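Local coordinates for malic enzyme (Entamoeba histolytica, PDB 3NV9), which probably catalyses the oxidative decarboxylation of malate to pyruvate with NAD or NADP as acceptor, at residues A[234-239]-A[378-383]; A[196-201]-A[228-233]. All blocks are in the same frame, centred on the assembly; numbering follows the deposited sequence.

Following the chain from the N terminus, helix 193-213 supplies residues 196-201, and after 26 residues that include strand 222-225 the chain returns as 228-233 to close contact 2. Helix 229-240 then runs straight on into 234-239, the first half of contact 1, whose partner 378-383 arrives only after another 138 residues. The two loops stand in series, neither nested nor crossed, with helix 229-240 shared between them. Helix 193-213 also joins them from the side: Q196 reaches I378 O through NE2, and S200 OG reaches A383 O. Together the contacts tie helices 193-213, 229-240 and 380-396 against one another within the NAD-binding domain.

Contact 1: residues A[234-239]-A[378-383]; sequences CLRLIV and ITDNMA. With SO4 (sulfate ion), chain C.
R236 lays the side of its guanidinium against the carboxylate of D380, with the two planes only 12° apart. The salt bridge is two-pronged: NE gives a hydrogen bond to D380 OD2 at 2.7 Å, and NH2 gives a longer one to D380 OD1 at 3.2 Å, both on the syn side but tilted out of the carboxylate plane, by 27° at OD2 and less at OD1. The arginine runs extended to CD and then bends at chi3 (80°), swinging NE round to the acid. OD1 has a second donor in Q196 NE2, so the carboxylate is held from two helices. Beside it, L237 splits its methyls: CD2 packs on D380 CB at 3.7 Å and CD1 on A383 CB at 3.8 Å. Backbone N of D380, first residue of its helix, donates to O4 (3.0 Å) of a sulfate, probably from the crystallisation liquor, that R183 also binds. T379, the N-cap, completes a capping box: OG1 accepts from M382 N at 3.1 Å, and T379 N returns a weak bond to M382 SD. The contact joins helix 229-240 to the start of helix 380-396; helix 193-213 touches both through A199 and S200, while helix 413-428 packs on M382.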
# COMPACT_ATOMS: atom_id res chain seq x y z
N CYS A 234 7.50 26.80 -9.66
CA CYS A 234 8.93 27.12 -9.83
C CYS A 234 9.12 28.62 -9.77
O CYS A 234 10.00 29.09 -9.07
CB CYS A 234 9.51 26.58 -11.11
SG CYS A 234 9.73 24.78 -11.07
N LEU A 235 8.28 29.36 -10.48
CA LEU A 235 8.30 30.81 -10.50
C LEU A 235 8.03 31.35 -9.12
O LEU A 235 8.78 32.19 -8.64
CB LEU A 235 7.26 31.34 -11.49
CG LEU A 235 7.33 32.82 -11.86
CD1 LEU A 235 6.72 32.95 -13.25
CD2 LEU A 235 6.55 33.64 -10.79
N ARG A 236 6.99 30.85 -8.47
CA ARG A 236 6.66 31.33 -7.15
C ARG A 236 7.76 31.10 -6.10
O ARG A 236 8.02 32.00 -5.25
CB ARG A 236 5.38 30.70 -6.67
CG ARG A 236 5.03 31.18 -5.25
CD ARG A 236 3.73 30.62 -4.75
NE ARG A 236 3.83 29.25 -4.25
CZ ARG A 236 3.20 28.19 -4.76
NH1 ARG A 236 2.46 28.29 -5.86
NH2 ARG A 236 3.32 27.00 -4.17
N LEU A 237 8.39 29.92 -6.10
CA LEU A 237 9.44 29.72 -5.10
C LEU A 237 10.62 30.60 -5.41
O LEU A 237 11.24 31.09 -4.48
CB LEU A 237 9.91 28.26 -4.94
CG LEU A 237 8.85 27.33 -4.35
CD1 LEU A 237 9.45 25.95 -3.98
CD2 LEU A 237 8.10 27.97 -3.21
N ILE A 238 10.93 30.75 -6.70
CA ILE A 238 12.11 31.49 -7.18
C ILE A 238 12.04 33.00 -6.85
O ILE A 238 13.09 33.60 -6.52
CB ILE A 238 12.37 31.22 -8.65
CG1 ILE A 238 13.05 29.84 -8.81
CG2 ILE A 238 13.28 32.29 -9.32
CD1 ILE A 238 12.90 29.18 -10.24
N VAL A 239 10.81 33.55 -6.93
CA VAL A 239 10.46 34.90 -6.43
C VAL A 239 10.61 34.93 -4.92
O VAL A 239 11.42 35.69 -4.44
CB VAL A 239 9.07 35.44 -7.00
CG1 VAL A 239 8.50 36.62 -6.20
CG2 VAL A 239 9.24 35.86 -8.45
N ILE A 378 2.86 21.01 3.88
CA ILE A 378 4.17 21.31 3.35
C ILE A 378 4.12 22.74 2.94
O ILE A 378 3.44 23.09 1.97
CB ILE A 378 4.67 20.43 2.12
CG1 ILE A 378 4.66 18.89 2.35
CG2 ILE A 378 6.06 20.80 1.75
CD1 ILE A 378 4.99 18.38 3.74
N THR A 379 4.87 23.61 3.64
CA THR A 379 4.81 25.05 3.31
C THR A 379 5.82 25.33 2.24
O THR A 379 6.70 24.50 2.01
CB THR A 379 5.13 25.94 4.51
OG1 THR A 379 6.47 25.66 4.91
CG2 THR A 379 4.16 25.64 5.65
N ASP A 380 5.72 26.50 1.61
CA ASP A 380 6.69 26.94 0.62
C ASP A 380 8.07 27.12 1.30
O ASP A 380 9.09 26.79 0.75
CB ASP A 380 6.27 28.25 -0.06
CG ASP A 380 5.13 28.06 -1.08
OD1 ASP A 380 4.68 26.90 -1.30
OD2 ASP A 380 4.69 29.10 -1.69
N ASN A 381 8.07 27.61 2.52
CA ASN A 381 9.32 27.76 3.25
C ASN A 381 10.07 26.43 3.39
O ASN A 381 11.28 26.36 3.20
CB ASN A 381 9.06 28.42 4.59
CG ASN A 381 8.69 29.89 4.44
OD1 ASN A 381 8.84 30.47 3.36
ND2 ASN A 381 8.22 30.51 5.52
N MET A 382 9.31 25.39 3.70
CA MET A 382 9.84 24.08 3.91
C MET A 382 10.44 23.58 2.59
O MET A 382 11.57 23.08 2.59
CB MET A 382 8.74 23.15 4.38
CG MET A 382 8.47 23.28 5.85
SD MET A 382 6.89 22.51 6.23
CE MET A 382 7.32 20.74 6.11
N ALA A 383 9.70 23.76 1.48
CA ALA A 383 10.24 23.43 0.16
C ALA A 383 11.55 24.14 -0.12
O ALA A 383 12.43 23.57 -0.74
CB ALA A 383 9.26 23.77 -0.93
S SO4 C . 1.95 28.22 2.79
O1 SO4 C . 1.92 29.56 3.32
O2 SO4 C . 1.73 27.29 3.89
O3 SO4 C . 0.88 28.07 1.80
O4 SO4 C . 3.17 28.04 2.05

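Contact 2: residues A[196-201]-A[228-233]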
# COMPACT_ATOMS: atom_id res chain seq x y z
N GLN A 196 5.25 21.89 -5.34
CA GLN A 196 6.42 22.30 -4.53
C GLN A 196 7.70 21.37 -4.69
O GLN A 196 8.84 21.82 -4.64
CB GLN A 196 6.04 22.39 -3.05
CG GLN A 196 4.91 23.35 -2.70
CD GLN A 196 4.33 23.03 -1.33
OE1 GLN A 196 3.95 21.88 -1.07
NE2 GLN A 196 4.29 24.05 -0.43
N GLY A 197 7.47 20.08 -4.93
CA GLY A 197 8.55 19.13 -5.14
C GLY A 197 9.46 19.54 -6.26
O GLY A 197 10.66 19.73 -6.05
N THR A 198 8.89 19.67 -7.46
CA THR A 198 9.63 20.15 -8.64
C THR A 198 10.24 21.53 -8.45
O THR A 198 11.32 21.78 -8.87
CB THR A 198 8.70 20.16 -9.90
OG1 THR A 198 8.27 18.82 -10.18
CG2 THR A 198 9.43 20.76 -11.14
N ALA A 199 9.50 22.46 -7.88
CA ALA A 199 9.99 23.80 -7.66
C ALA A 199 11.09 23.75 -6.62
O ALA A 199 12.08 24.42 -6.77
CB ALA A 199 8.87 24.69 -7.22
N SER A 200 10.98 22.90 -5.61
CA SER A 200 12.14 22.75 -4.68
C SER A 200 13.50 22.47 -5.38
O SER A 200 14.48 23.18 -5.16
CB SER A 200 11.86 21.68 -3.63
OG SER A 200 12.86 21.68 -2.66
N VAL A 201 13.57 21.44 -6.21
CA VAL A 201 14.87 21.09 -6.84
C VAL A 201 15.21 22.07 -7.94
O VAL A 201 16.40 22.27 -8.26
CB VAL A 201 14.85 19.67 -7.44
CG1 VAL A 201 14.65 18.66 -6.31
CG2 VAL A 201 13.69 19.50 -8.46
N GLY A 228 2.22 25.45 -16.73
CA GLY A 228 1.71 24.30 -16.00
C GLY A 228 1.93 24.40 -14.51
O GLY A 228 2.45 25.41 -14.01
N SER A 229 1.55 23.35 -13.78
CA SER A 229 1.55 23.41 -12.31
C SER A 229 2.97 23.41 -11.78
O SER A 229 3.24 24.08 -10.80
CB SER A 229 0.76 22.29 -11.70
OG SER A 229 1.45 21.06 -11.84
N SER A 230 3.88 22.70 -12.44
CA SER A 230 5.33 22.76 -12.08
C SER A 230 5.95 24.14 -12.28
O SER A 230 6.51 24.69 -11.35
CB SER A 230 6.17 21.72 -12.81
OG SER A 230 5.73 20.42 -12.43
N ASN A 231 5.87 24.66 -13.49
CA ASN A 231 6.47 25.93 -13.81
C ASN A 231 5.98 27.11 -12.96
O ASN A 231 6.78 27.97 -12.53
CB ASN A 231 6.33 26.23 -15.30
CG ASN A 231 7.66 26.26 -16.00
OD1 ASN A 231 8.66 25.77 -15.47
ND2 ASN A 231 7.70 26.88 -17.18
N THR A 232 4.67 27.12 -12.73
CA THR A 232 3.97 28.07 -11.89
C THR A 232 4.58 28.08 -10.49
O THR A 232 4.84 29.15 -9.92
CB THR A 232 2.44 27.67 -11.84
OG1 THR A 232 1.74 28.31 -12.90
CG2 THR A 232 1.77 28.06 -10.58
N THR A 233 4.80 26.89 -9.93
CA THR A 233 5.32 26.77 -8.58
C THR A 233 6.80 27.11 -8.55
O THR A 233 7.27 27.67 -7.57
CB THR A 233 5.05 25.40 -7.97
OG1 THR A 233 3.71 25.00 -8.27
CG2 THR A 233 5.26 25.43 -6.45
O HOH W 1 6.78 17.72 -12.08
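The peptide group linking T233 to C234 carries the methyl of A199 over one face: A199 CB stands 3.4 Å from T233 O and nearly as close to the carbonyl carbon. The amide of Q196 points elsewhere, its NE2 hydrogen-bonded to I378 O, so Q196 works mainly through its backbone. T233 CG2 touches both Q196 N, at 3.7 Å, and the methyl of A199; chi1 is -43°, which leaves CG2 roughly anti to the backbone nitrogen and OG1 beside it. That turns the hydroxyl back along its own helix, where T233 OG1 donates to S229 O at 2.7 Å. One turn earlier on helix 229-240, S230 meets T198. T198 CG2 rests on S230 CB at 3.8 Å, and the two hydroxyls are bridged by a water that lies 2.7 Å from T198 OG1 and donates to S230 OG at 2.9 Å. S230 OG is also bonded to D194 O and T198 OG1 to N359 ND2, so both buried hydroxyls have a protein partner besides the water. With mostly small residues facing each other, the axes of 196-201 and 229-233 come within 8.0 Å at a crossing angle of -51°. Helix 229-240 starts right after strand 222-225 and the G226-A227-G228 stretch, consistent with the glycine-rich dinucleotide-binding loop of a Rossmann fold; helix 193-213 packs along its first turns, with helix 174-185 touching S229 and T232.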